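Local coordinates for protein Crov588 (Cafeteriavirus, PDB 6NYR) that is of unknown function but folds into a circular leucine-rich-repeat solenoid whose parallel strands line the inner rim of a ring, at residues 397-400 with 401-404; 506-509 with 510-514; 419-422 with 423-426; 269-272 with 273-277; 292-295 with 296-299. All coordinates share one frame; numbering follows the deposited sequence.

Contact 1. Residues 397-400 with 401-404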
loop_
_atom_site.group_PDB
_atom_site.type_symbol
_atom_site.label_atom_id
_atom_site.label_comp_id
_atom_site.label_asym_id
_atom_site.label_seq_id
_atom_site.Cartn_x
_atom_site.Cartn_y
_atom_site.Cartn_z
ATOM N N GLU A 397 9.578 -32.912 -9.759
ATOM C CA GLU A 397 8.661 -33.787 -9.046
ATOM C C GLU A 397 8.857 -33.645 -7.541
ATOM O O GLU A 397 9.980 -33.490 -7.054
ATOM C CB GLU A 397 8.869 -35.239 -9.468
ATOM C CG GLU A 397 8.423 -35.546 -10.885
ATOM C CD GLU A 397 8.547 -37.017 -11.217
ATOM O OE1 GLU A 397 9.484 -37.665 -10.704
ATOM O OE2 GLU A 397 7.698 -37.530 -11.978
ATOM N N ILE A 398 7.753 -33.715 -6.805
ATOM C CA ILE A 398 7.756 -33.647 -5.347
ATOM C C ILE A 398 7.247 -34.992 -4.853
ATOM O O ILE A 398 6.051 -35.289 -4.960
ATOM C CB ILE A 398 6.893 -32.492 -4.821
ATOM C CG1 ILE A 398 7.296 -31.187 -5.512
ATOM C CG2 ILE A 398 7.039 -32.361 -3.312
ATOM C CD1 ILE A 398 6.535 -29.972 -5.032
ATOM N N ALA A 399 8.148 -35.800 -4.304
ATOM C CA ALA A 399 7.828 -37.162 -3.909
ATOM C C ALA A 399 7.265 -37.167 -2.489
ATOM O O ALA A 399 7.030 -36.119 -1.884
ATOM C CB ALA A 399 9.062 -38.052 -4.046
ATOM N N GLU A 400 7.062 -38.359 -1.935
ATOM C CA GLU A 400 6.271 -38.502 -0.725
ATOM C C GLU A 400 6.813 -37.739 0.473
ATOM O O GLU A 400 6.185 -36.782 0.936
ATOM C CB GLU A 400 6.146 -39.988 -0.353
ATOM C CG GLU A 400 5.130 -40.766 -1.166
ATOM C CD GLU A 400 4.892 -42.160 -0.621
ATOM O OE1 GLU A 400 4.874 -42.319 0.618
ATOM O OE2 GLU A 400 4.725 -43.096 -1.426
ATOM N N LYS A 401 7.966 -38.149 0.994
ATOM C CA LYS A 401 8.465 -37.612 2.256
ATOM C C LYS A 401 9.305 -36.356 2.073
ATOM O O LYS A 401 10.252 -36.122 2.841
ATOM C CB LYS A 401 9.265 -38.681 3.001
ATOM C CG LYS A 401 8.430 -39.524 3.972
ATOM C CD LYS A 401 7.496 -40.475 3.230
ATOM C CE LYS A 401 6.119 -40.527 3.882
ATOM N NZ LYS A 401 6.022 -41.474 5.025
ATOM N N VAL A 402 8.963 -35.518 1.101
ATOM C CA VAL A 402 9.749 -34.322 0.819
ATOM C C VAL A 402 9.251 -33.129 1.624
ATOM O O VAL A 402 10.032 -32.457 2.302
ATOM C CB VAL A 402 9.727 -34.028 -0.697
ATOM C CG1 VAL A 402 10.514 -32.765 -1.003
ATOM C CG2 VAL A 402 10.256 -35.219 -1.475
ATOM N N LEU A 403 7.958 -32.836 1.556
ATOM C CA LEU A 403 7.409 -31.687 2.271
ATOM C C LEU A 403 7.241 -32.025 3.749
ATOM O O LEU A 403 6.727 -33.098 4.080
ATOM C CB LEU A 403 6.073 -31.279 1.666
ATOM C CG LEU A 403 6.148 -30.863 0.192
ATOM C CD1 LEU A 403 4.756 -30.671 -0.397
ATOM C CD2 LEU A 403 6.980 -29.595 0.026
ATOM N N PRO A 404 7.678 -31.153 4.655
ATOM C CA PRO A 404 7.574 -31.461 6.089
ATOM C C PRO A 404 6.140 -31.399 6.595
ATOM O O PRO A 404 5.301 -30.656 6.077
ATOM C CB PRO A 404 8.444 -30.385 6.751
ATOM C CG PRO A 404 8.374 -29.223 5.800
ATOM C CD PRO A 404 8.279 -29.823 4.410
#
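I398 lays its CG2 methyl against L403, 3.9 Å from L403 CG and 4.1 Å from L403 CD1, the two side chains crossing at about a right angle. The same methyl reaches back to V402, with 4.1 Å between I398 CG2 and V402 CB. It can serve both partners because it is the branch that stands opposite the backbone N, while CG1 stands beside that N (chi1 -52°). One residue further out, A399 CB meets V402 CG2 at 4.0 Å. V402 CG2 also borders the backbone, 3.4 Å from A399 O. The stretch is the outer bend of one turn of the leucine-rich-repeat solenoid, in the loop between strands 387-389 and 409-411 and within an FNIP repeat. V402 and L403 are buried and face inward there, and neighbouring coils continue the layer: V402 touches I376, and I398 touches F416 and V424. At the exposed apex E400 and K401 lie side by side and point the same way. E400 OE1 approaches the aliphatic K401 CE to 3.9 Å. Its distance to K401 NZ is 4.6 Å, so the opposite charges probably attract without touching, and K401 also leans on E378 of the preceding coil.

Contact 2. Residues 506-509 with 510-514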
loop_
_atom_site.group_PDB
_atom_site.type_symbol
_atom_site.label_atom_id
_atom_site.label_comp_id
_atom_site.label_asym_id
_atom_site.label_seq_id
_atom_site.Cartn_x
_atom_site.Cartn_y
_atom_site.Cartn_z
ATOM N N GLN A 506 -20.573 -23.633 -17.447
ATOM C CA GLN A 506 -21.316 -24.882 -17.389
ATOM C C GLN A 506 -22.575 -24.687 -16.552
ATOM O O GLN A 506 -22.611 -23.852 -15.645
ATOM C CB GLN A 506 -20.473 -26.009 -16.779
ATOM C CG GLN A 506 -19.208 -26.349 -17.537
ATOM C CD GLN A 506 -19.476 -26.773 -18.967
ATOM O OE1 GLN A 506 -20.307 -27.641 -19.228
ATOM N NE2 GLN A 506 -18.766 -26.155 -19.905
ATOM N N LYS A 507 -23.607 -25.467 -16.859
ATOM C CA LYS A 507 -24.831 -25.430 -16.070
ATOM C C LYS A 507 -24.573 -25.939 -14.658
ATOM O O LYS A 507 -23.748 -26.835 -14.442
ATOM C CB LYS A 507 -25.929 -26.248 -16.750
ATOM C CG LYS A 507 -26.549 -25.526 -17.941
ATOM C CD LYS A 507 -27.536 -26.390 -18.711
ATOM C CE LYS A 507 -28.024 -25.644 -19.950
ATOM N NZ LYS A 507 -28.616 -26.540 -20.978
ATOM N N ILE A 508 -25.272 -25.339 -13.697
ATOM C CA ILE A 508 -25.222 -25.723 -12.292
ATOM C C ILE A 508 -26.594 -26.253 -11.899
ATOM O O ILE A 508 -27.590 -25.521 -11.968
ATOM C CB ILE A 508 -24.809 -24.541 -11.402
ATOM C CG1 ILE A 508 -23.553 -23.876 -11.972
ATOM C CG2 ILE A 508 -24.562 -25.001 -9.975
ATOM C CD1 ILE A 508 -22.958 -22.800 -11.092
ATOM N N MET A 509 -26.653 -27.518 -11.488
ATOM C CA MET A 509 -27.917 -28.133 -11.110
ATOM C C MET A 509 -28.150 -27.922 -9.610
ATOM O O MET A 509 -27.459 -27.133 -8.958
ATOM C CB MET A 509 -27.937 -29.599 -11.541
ATOM C CG MET A 509 -26.758 -30.447 -11.114
ATOM S SD MET A 509 -26.833 -32.075 -11.915
ATOM C CE MET A 509 -25.742 -33.044 -10.869
ATOM N N GLU A 510 -29.119 -28.635 -9.038
ATOM C CA GLU A 510 -29.737 -28.178 -7.794
ATOM C C GLU A 510 -28.880 -28.386 -6.548
ATOM O O GLU A 510 -28.634 -27.438 -5.794
ATOM C CB GLU A 510 -31.106 -28.860 -7.622
ATOM C CG GLU A 510 -32.247 -28.134 -8.323
ATOM C CD GLU A 510 -33.579 -28.858 -8.216
ATOM O OE1 GLU A 510 -33.978 -29.216 -7.087
ATOM O OE2 GLU A 510 -34.219 -29.079 -9.266
ATOM N N ASN A 511 -28.454 -29.613 -6.282
ATOM C CA ASN A 511 -27.691 -29.899 -5.061
ATOM C C ASN A 511 -26.190 -29.972 -5.338
ATOM O O ASN A 511 -25.516 -30.963 -5.056
ATOM C CB ASN A 511 -28.202 -31.175 -4.398
ATOM C CG ASN A 511 -29.616 -31.026 -3.872
ATOM O OD1 ASN A 511 -30.526 -31.745 -4.285
ATOM N ND2 ASN A 511 -29.809 -30.080 -2.957
ATOM N N VAL A 512 -25.668 -28.877 -5.877
ATOM C CA VAL A 512 -24.249 -28.737 -6.172
ATOM C C VAL A 512 -23.580 -27.740 -5.230
ATOM O O VAL A 512 -22.525 -28.024 -4.657
ATOM C CB VAL A 512 -24.041 -28.323 -7.648
ATOM C CG1 VAL A 512 -22.573 -28.041 -7.920
ATOM C CG2 VAL A 512 -24.592 -29.390 -8.584
ATOM N N LEU A 513 -24.194 -26.576 -5.036
ATOM C CA LEU A 513 -23.613 -25.523 -4.211
ATOM C C LEU A 513 -23.993 -25.732 -2.753
ATOM O O LEU A 513 -25.189 -25.739 -2.430
ATOM C CB LEU A 513 -24.086 -24.165 -4.695
ATOM C CG LEU A 513 -23.676 -23.858 -6.139
ATOM C CD1 LEU A 513 -24.386 -22.646 -6.692
ATOM C CD2 LEU A 513 -22.160 -23.664 -6.201
ATOM N N PRO A 514 -23.030 -25.890 -1.848
ATOM C CA PRO A 514 -23.372 -26.300 -0.480
ATOM C C PRO A 514 -24.110 -25.211 0.281
ATOM O O PRO A 514 -23.970 -24.017 0.004
ATOM C CB PRO A 514 -22.009 -26.601 0.159
ATOM C CG PRO A 514 -21.033 -25.758 -0.617
ATOM C CD PRO A 514 -21.578 -25.663 -2.027
#
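With chi1 at -50°, I508 turns CG2 opposite its backbone N and toward the returning chain, while M509, at chi1 52°, tucks CG between its own N and carbonyl carbon, a position that brings CG up to V512. I508 CG2 then lies 4.0 Å from L513 CD1. It is also 4.1 Å from V512 CB, and both V512 and L513 run across the isoleucine at about a right angle. The M509 contact is closer: M509 CG and V512 CG2 are 3.5 Å apart, again with the side chains roughly perpendicular. Beyond CG the methionine is extended, so it is the start of the chain that packs here and not the sulfur. These residues form the outer bend between strands 497-499 and 519-521 of the leucine-rich-repeat ring, inside an FNIP repeat, and V512 and L513 are its buried inward-facing residues. L513 continues onto L491 of the preceding coil. Q506, at the start of the segment, is held to that same coil by a hydrogen bond from its NE2 to N483 OD1. E510 and N511 round the exposed tip, where a weak backbone hydrogen bond of 3.3 Å runs from V512 N to E510 O. M509 O also borders the valine, 3.7 Å from V512 CG2.

Contact 3. Residues 419-422 with 423-426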
loop_
_atom_site.group_PDB
_atom_site.type_symbol
_atom_site.label_atom_id
_atom_site.label_comp_id
_atom_site.label_asym_id
_atom_site.label_seq_id
_atom_site.Cartn_x
_atom_site.Cartn_y
_atom_site.Cartn_z
ATOM N N LYS A 419 2.762 -34.027 -11.599
ATOM C CA LYS A 419 1.661 -34.720 -10.953
ATOM C C LYS A 419 1.842 -34.637 -9.439
ATOM O O LYS A 419 2.965 -34.605 -8.928
ATOM C CB LYS A 419 1.609 -36.185 -11.370
ATOM C CG LYS A 419 1.534 -36.483 -12.865
ATOM C CD LYS A 419 1.257 -37.986 -13.036
ATOM C CE LYS A 419 1.742 -38.562 -14.366
ATOM N NZ LYS A 419 1.014 -38.083 -15.567
ATOM N N ILE A 420 0.728 -34.609 -8.717
ATOM C CA ILE A 420 0.735 -34.602 -7.256
ATOM C C ILE A 420 -0.110 -35.784 -6.807
ATOM O O ILE A 420 -1.327 -35.809 -7.034
ATOM C CB ILE A 420 0.212 -33.287 -6.669
ATOM C CG1 ILE A 420 1.038 -32.125 -7.218
ATOM C CG2 ILE A 420 0.254 -33.317 -5.152
ATOM C CD1 ILE A 420 0.763 -30.803 -6.552
ATOM N N ILE A 421 0.524 -36.764 -6.165
ATOM C CA ILE A 421 -0.195 -37.962 -5.756
ATOM C C ILE A 421 -0.334 -37.979 -4.239
ATOM O O ILE A 421 0.048 -37.020 -3.561
ATOM C CB ILE A 421 0.528 -39.226 -6.254
ATOM C CG1 ILE A 421 1.936 -39.315 -5.662
ATOM C CG2 ILE A 421 0.626 -39.209 -7.779
ATOM C CD1 ILE A 421 2.635 -40.642 -5.927
ATOM N N GLU A 422 -0.890 -39.061 -3.698
ATOM C CA GLU A 422 -1.223 -39.088 -2.284
ATOM C C GLU A 422 0.050 -39.150 -1.441
ATOM O O GLU A 422 1.105 -39.622 -1.872
ATOM C CB GLU A 422 -2.157 -40.252 -1.965
ATOM C CG GLU A 422 -1.613 -41.628 -2.254
ATOM C CD GLU A 422 -2.443 -42.712 -1.588
ATOM O OE1 GLU A 422 -3.644 -42.472 -1.331
ATOM O OE2 GLU A 422 -1.891 -43.794 -1.304
ATOM N N ASN A 423 -0.075 -38.665 -0.211
ATOM C CA ASN A 423 1.038 -38.551 0.732
ATOM C C ASN A 423 2.212 -37.738 0.190
ATOM O O ASN A 423 3.369 -37.982 0.549
ATOM C CB ASN A 423 1.535 -39.933 1.170
ATOM C CG ASN A 423 0.561 -40.642 2.087
ATOM O OD1 ASN A 423 -0.254 -41.452 1.648
ATOM N ND2 ASN A 423 0.637 -40.330 3.372
ATOM N N VAL A 424 1.932 -36.756 -0.653
ATOM C CA VAL A 424 2.899 -35.718 -0.974
ATOM C C VAL A 424 2.637 -34.475 -0.131
ATOM O O VAL A 424 3.534 -33.953 0.531
ATOM C CB VAL A 424 2.889 -35.381 -2.482
ATOM C CG1 VAL A 424 3.950 -34.312 -2.779
ATOM C CG2 VAL A 424 3.146 -36.621 -3.308
ATOM N N LEU A 425 1.393 -33.995 -0.149
ATOM C CA LEU A 425 1.014 -32.806 0.603
ATOM C C LEU A 425 0.777 -33.183 2.060
ATOM O O LEU A 425 0.002 -34.106 2.337
ATOM C CB LEU A 425 -0.236 -32.184 0.002
ATOM C CG LEU A 425 -0.114 -31.810 -1.475
ATOM C CD1 LEU A 425 -1.485 -31.464 -2.047
ATOM C CD2 LEU A 425 0.862 -30.666 -1.678
ATOM N N PRO A 426 1.402 -32.488 3.008
ATOM C CA PRO A 426 1.304 -32.911 4.411
ATOM C C PRO A 426 -0.057 -32.613 5.014
ATOM O O PRO A 426 -0.674 -31.585 4.726
ATOM C CB PRO A 426 2.404 -32.098 5.107
ATOM C CG PRO A 426 2.515 -30.854 4.267
ATOM C CD PRO A 426 2.260 -31.296 2.842
#
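I421 O is approached by V424 through both backbone and side chain. V424 N gives it a weak hydrogen bond, 3.5 Å long and bent to 136° at the hydrogen. V424 CG2 presses closer still, 3.1 Å from I421 O. The bond spans E422 and N423, of which N423 has positive phi. On the flank of the bend, I421 places CG1 between its backbone N and carbonyl carbon (chi1 61°), which carries that atom to 3.8 Å from V424 CG2. I420 works on the inner side. Its CG2 methyl is 4.0 Å from L425 CG, with the leucine crossing it at about a right angle. V424 CB is slightly farther, 4.3 Å from I420 CG2. At the exposed tip E422 and N423 run alongside each other in the same direction. The E422 carboxylate and the N423 amide are turned 88° apart, and E422 OE2 stays 4.1 Å from N423 OD1. Toward the next coil, I420 packs on F434 and V446 and L425 on P448. A tight exposed bend with apolar residues folded beneath it and handed on to the adjacent coil is how this FNIP-repeat, leucine-rich-repeat ring shapes the outer side of the coil here.

Contact 4. Residues 269-272 with 273-277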
loop_
_atom_site.group_PDB
_atom_site.type_symbol
_atom_site.label_atom_id
_atom_site.label_comp_id
_atom_site.label_asym_id
_atom_site.label_seq_id
_atom_site.Cartn_x
_atom_site.Cartn_y
_atom_site.Cartn_z
ATOM N N ASN A 269 37.005 -6.591 12.737
ATOM C CA ASN A 269 36.984 -5.448 13.648
ATOM C C ASN A 269 36.586 -4.157 12.940
ATOM O O ASN A 269 36.949 -3.061 13.374
ATOM C CB ASN A 269 38.337 -5.260 14.346
ATOM C CG ASN A 269 38.626 -6.339 15.367
ATOM O OD1 ASN A 269 38.153 -6.272 16.502
ATOM N ND2 ASN A 269 39.411 -7.335 14.973
ATOM N N VAL A 270 35.833 -4.269 11.852
ATOM C CA VAL A 270 35.290 -3.104 11.158
ATOM C C VAL A 270 33.803 -2.929 11.439
ATOM O O VAL A 270 33.344 -1.824 11.724
ATOM C CB VAL A 270 35.563 -3.214 9.641
ATOM C CG1 VAL A 270 34.924 -2.052 8.896
ATOM C CG2 VAL A 270 37.056 -3.275 9.367
ATOM N N LEU A 271 33.045 -4.003 11.369
ATOM C CA LEU A 271 31.621 -3.976 11.667
ATOM C C LEU A 271 31.412 -4.118 13.169
ATOM O O LEU A 271 31.699 -5.173 13.739
ATOM C CB LEU A 271 30.885 -5.093 10.910
ATOM C CG LEU A 271 30.950 -5.009 9.389
ATOM C CD1 LEU A 271 30.289 -6.223 8.759
ATOM C CD2 LEU A 271 30.306 -3.726 8.899
ATOM N N PRO A 272 30.920 -3.082 13.848
ATOM C CA PRO A 272 30.760 -3.187 15.307
ATOM C C PRO A 272 29.770 -4.281 15.675
ATOM O O PRO A 272 28.774 -4.492 14.985
ATOM C CB PRO A 272 30.246 -1.803 15.720
ATOM C CG PRO A 272 29.588 -1.260 14.490
ATOM C CD PRO A 272 30.375 -1.812 13.320
ATOM N N ASN A 273 30.057 -4.978 16.777
ATOM C CA ASN A 273 29.227 -6.099 17.197
ATOM C C ASN A 273 27.808 -5.689 17.564
ATOM O O ASN A 273 26.952 -6.567 17.725
ATOM C CB ASN A 273 29.886 -6.802 18.387
ATOM C CG ASN A 273 31.040 -7.688 17.971
ATOM O OD1 ASN A 273 30.984 -8.344 16.930
ATOM N ND2 ASN A 273 32.094 -7.714 18.781
ATOM N N SER A 274 27.536 -4.388 17.690
ATOM C CA SER A 274 26.198 -3.923 18.028
ATOM C C SER A 274 25.224 -3.998 16.857
ATOM O O SER A 274 24.008 -3.944 17.078
ATOM C CB SER A 274 26.269 -2.477 18.528
ATOM O OG SER A 274 27.107 -1.695 17.686
ATOM N N LEU A 275 25.719 -4.121 15.629
ATOM C CA LEU A 275 24.845 -4.051 14.465
ATOM C C LEU A 275 23.845 -5.201 14.455
ATOM O O LEU A 275 24.217 -6.370 14.594
ATOM C CB LEU A 275 25.675 -4.072 13.180
ATOM C CG LEU A 275 26.302 -2.757 12.722
ATOM C CD1 LEU A 275 27.297 -3.023 11.587
ATOM C CD2 LEU A 275 25.244 -1.758 12.277
ATOM N N THR A 276 22.570 -4.860 14.278
ATOM C CA THR A 276 21.516 -5.848 14.095
ATOM C C THR A 276 21.039 -5.949 12.653
ATOM O O THR A 276 20.646 -7.038 12.219
ATOM C CB THR A 276 20.318 -5.519 14.995
ATOM O OG1 THR A 276 19.928 -4.153 14.800
ATOM C CG2 THR A 276 20.672 -5.747 16.459
ATOM N N HIS A 277 21.063 -4.847 11.906
ATOM C CA HIS A 277 20.591 -4.817 10.528
ATOM C C HIS A 277 21.694 -4.331 9.599
ATOM O O HIS A 277 22.258 -3.250 9.806
ATOM C CB HIS A 277 19.366 -3.906 10.381
ATOM C CG HIS A 277 18.153 -4.391 11.109
ATOM N ND1 HIS A 277 18.119 -4.560 12.477
ATOM C CD2 HIS A 277 16.930 -4.753 10.655
ATOM C CE1 HIS A 277 16.927 -5.000 12.835
ATOM N NE2 HIS A 277 16.187 -5.125 11.750
#
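P272 and L275 are the ends of a type I beta turn, closed by a nearly straight hydrogen bond of 3.1 Å from L275 N to P272 O (173° at the hydrogen). The amide comes in well above the carbonyl plane, 44° out of it. This turn leads the outer loop of a leucine-rich-repeat coil back toward strand 277-279. Side chains of the same two residues pack as well: L275 CD1 lies 3.7 Å from P272 CD, the leucine slanting past the proline ring. L271 meets the same CD1 methyl, its side chain at about a right angle to L275, with L271 CD2 4.1 Å from L275 CD1. Both leucines also rest on L256 of strand 255-257. S274 brings its OG to 3.7 Å from P272 CB, but the main polar partner of that hydroxyl is L253 O in the preceding coil. T276 O is hydrogen-bonded to T298 of the following coil, so this corner is tied in both directions along the ring. The H277 ring stacks with the phenol ring of Y255 and the imidazole of H299, in the coils before and after. T276 probably helps fix the ring's rotation: OG1 lies at its edge, in its plane, hydrogen-bonded to H277 ND1 at 3.0 Å.

Contact 5. Residues 292-295 with 296-299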
loop_
_atom_site.group_PDB
_atom_site.type_symbol
_atom_site.label_atom_id
_atom_site.label_comp_id
_atom_site.label_asym_id
_atom_site.label_seq_id
_atom_site.Cartn_x
_atom_site.Cartn_y
_atom_site.Cartn_z
ATOM N N VAL A 292 34.033 -11.547 10.517
ATOM C CA VAL A 292 33.804 -10.207 9.992
ATOM C C VAL A 292 32.434 -9.680 10.390
ATOM O O VAL A 292 32.301 -8.527 10.799
ATOM C CB VAL A 292 33.976 -10.210 8.455
ATOM C CG1 VAL A 292 33.770 -8.818 7.887
ATOM C CG2 VAL A 292 35.345 -10.767 8.076
ATOM N N LEU A 293 31.402 -10.505 10.257
ATOM C CA LEU A 293 30.048 -10.060 10.544
ATOM C C LEU A 293 29.843 -9.937 12.050
ATOM O O LEU A 293 30.339 -10.770 12.818
ATOM C CB LEU A 293 29.038 -11.039 9.959
ATOM C CG LEU A 293 28.980 -11.141 8.432
ATOM C CD1 LEU A 293 27.996 -12.214 8.006
ATOM C CD2 LEU A 293 28.621 -9.793 7.839
ATOM N N PRO A 294 29.119 -8.915 12.504
ATOM C CA PRO A 294 28.906 -8.755 13.948
ATOM C C PRO A 294 28.108 -9.918 14.519
ATOM O O PRO A 294 27.364 -10.606 13.817
ATOM C CB PRO A 294 28.138 -7.431 14.069
ATOM C CG PRO A 294 27.661 -7.094 12.699
ATOM C CD PRO A 294 28.479 -7.855 11.700
ATOM N N ASN A 295 28.275 -10.131 15.822
ATOM C CA ASN A 295 27.638 -11.244 16.512
ATOM C C ASN A 295 26.222 -10.929 16.976
ATOM O O ASN A 295 25.530 -11.833 17.456
ATOM C CB ASN A 295 28.507 -11.665 17.703
ATOM C CG ASN A 295 28.808 -10.513 18.645
ATOM O OD1 ASN A 295 28.068 -9.531 18.702
ATOM N ND2 ASN A 295 29.913 -10.623 19.375
ATOM N N SER A 296 25.775 -9.683 16.839
ATOM C CA SER A 296 24.396 -9.321 17.130
ATOM C C SER A 296 23.494 -9.366 15.902
ATOM O O SER A 296 22.270 -9.263 16.048
ATOM C CB SER A 296 24.335 -7.908 17.729
ATOM O OG SER A 296 25.173 -7.798 18.863
ATOM N N LEU A 297 24.064 -9.519 14.709
ATOM C CA LEU A 297 23.314 -9.379 13.468
ATOM C C LEU A 297 22.094 -10.283 13.442
ATOM O O LEU A 297 22.203 -11.499 13.622
ATOM C CB LEU A 297 24.232 -9.693 12.285
ATOM C CG LEU A 297 23.769 -9.254 10.900
ATOM C CD1 LEU A 297 23.688 -7.740 10.816
ATOM C CD2 LEU A 297 24.723 -9.801 9.839
ATOM N N THR A 298 20.930 -9.683 13.200
ATOM C CA THR A 298 19.702 -10.439 13.011
ATOM C C THR A 298 19.173 -10.374 11.588
ATOM O O THR A 298 18.525 -11.321 11.139
ATOM C CB THR A 298 18.605 -9.934 13.958
ATOM O OG1 THR A 298 18.330 -8.557 13.689
ATOM C CG2 THR A 298 19.045 -10.097 15.410
ATOM N N HIS A 299 19.419 -9.276 10.878
ATOM C CA HIS A 299 18.886 -9.064 9.539
ATOM C C HIS A 299 20.024 -8.745 8.585
ATOM O O HIS A 299 20.841 -7.858 8.854
ATOM C CB HIS A 299 17.840 -7.947 9.552
ATOM C CG HIS A 299 16.584 -8.316 10.276
ATOM N ND1 HIS A 299 16.536 -8.496 11.641
ATOM C CD2 HIS A 299 15.332 -8.559 9.819
ATOM C CE1 HIS A 299 15.305 -8.823 11.996
ATOM N NE2 HIS A 299 14.555 -8.867 10.911
#
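L293 and L297 approach each other through their CD2 methyls, 4.4 Å apart. P294 lies between them in sequence and offers its ring to the base of L297, with P294 CG 4.3 Å from L297 CB. L297 CB also borders the backbone, 3.6 Å from P294 O. L297 CG stands opposite the backbone N (chi1 -164°), and the turn at chi2 (65°) presents CD2 to L293. These contacts are completed from outside: P294 and L297 both touch I278 of strand 277-279, P294 also rests on L271 and L275, and L293 reaches P316. This is the return corner of a leucine-rich-repeat coil, where the chain leaves the outer loop and enters strand 299-301. S296 points the other way from the leucines. With chi1 at -55° its OG lies beside its own backbone N and faces N273 O of the preceding coil, probably as a hydrogen bond, although the modelled separation is too short to be trusted. One coil on, S318 OG takes the corresponding place at N295 O and is also hydrogen-bonded to L297 O. At the strand end T298 OG1 meets the H299 ring at its edge and in its plane, hydrogen-bonded to H299 ND1 at 2.7 Å. The H299 ring also stacks with that of H321 in the following coil.

Along the chain the order is contact 4, contact 5, contact 1, contact 3 and contact 2, all in loops between successive parallel strands. Contacts 4 and 5 occupy equivalent corners of adjacent coils, their centres about 6 Å apart, and lead into neighbouring strands 277-279 and 299-301. Contacts 1 and 3 are likewise equivalent outer bends of adjacent coils, about 7 Å between centres, joined by packing such as I398 O to V424 CG1. Contact 2 repeats that bend farther round, about 28 Å from contact 3 and 63 Å from contact 4 between centres, on the opposite side of the chain's centre from contact 4. Equivalent positions recur, with small differences between bends, consistent with a closing ring.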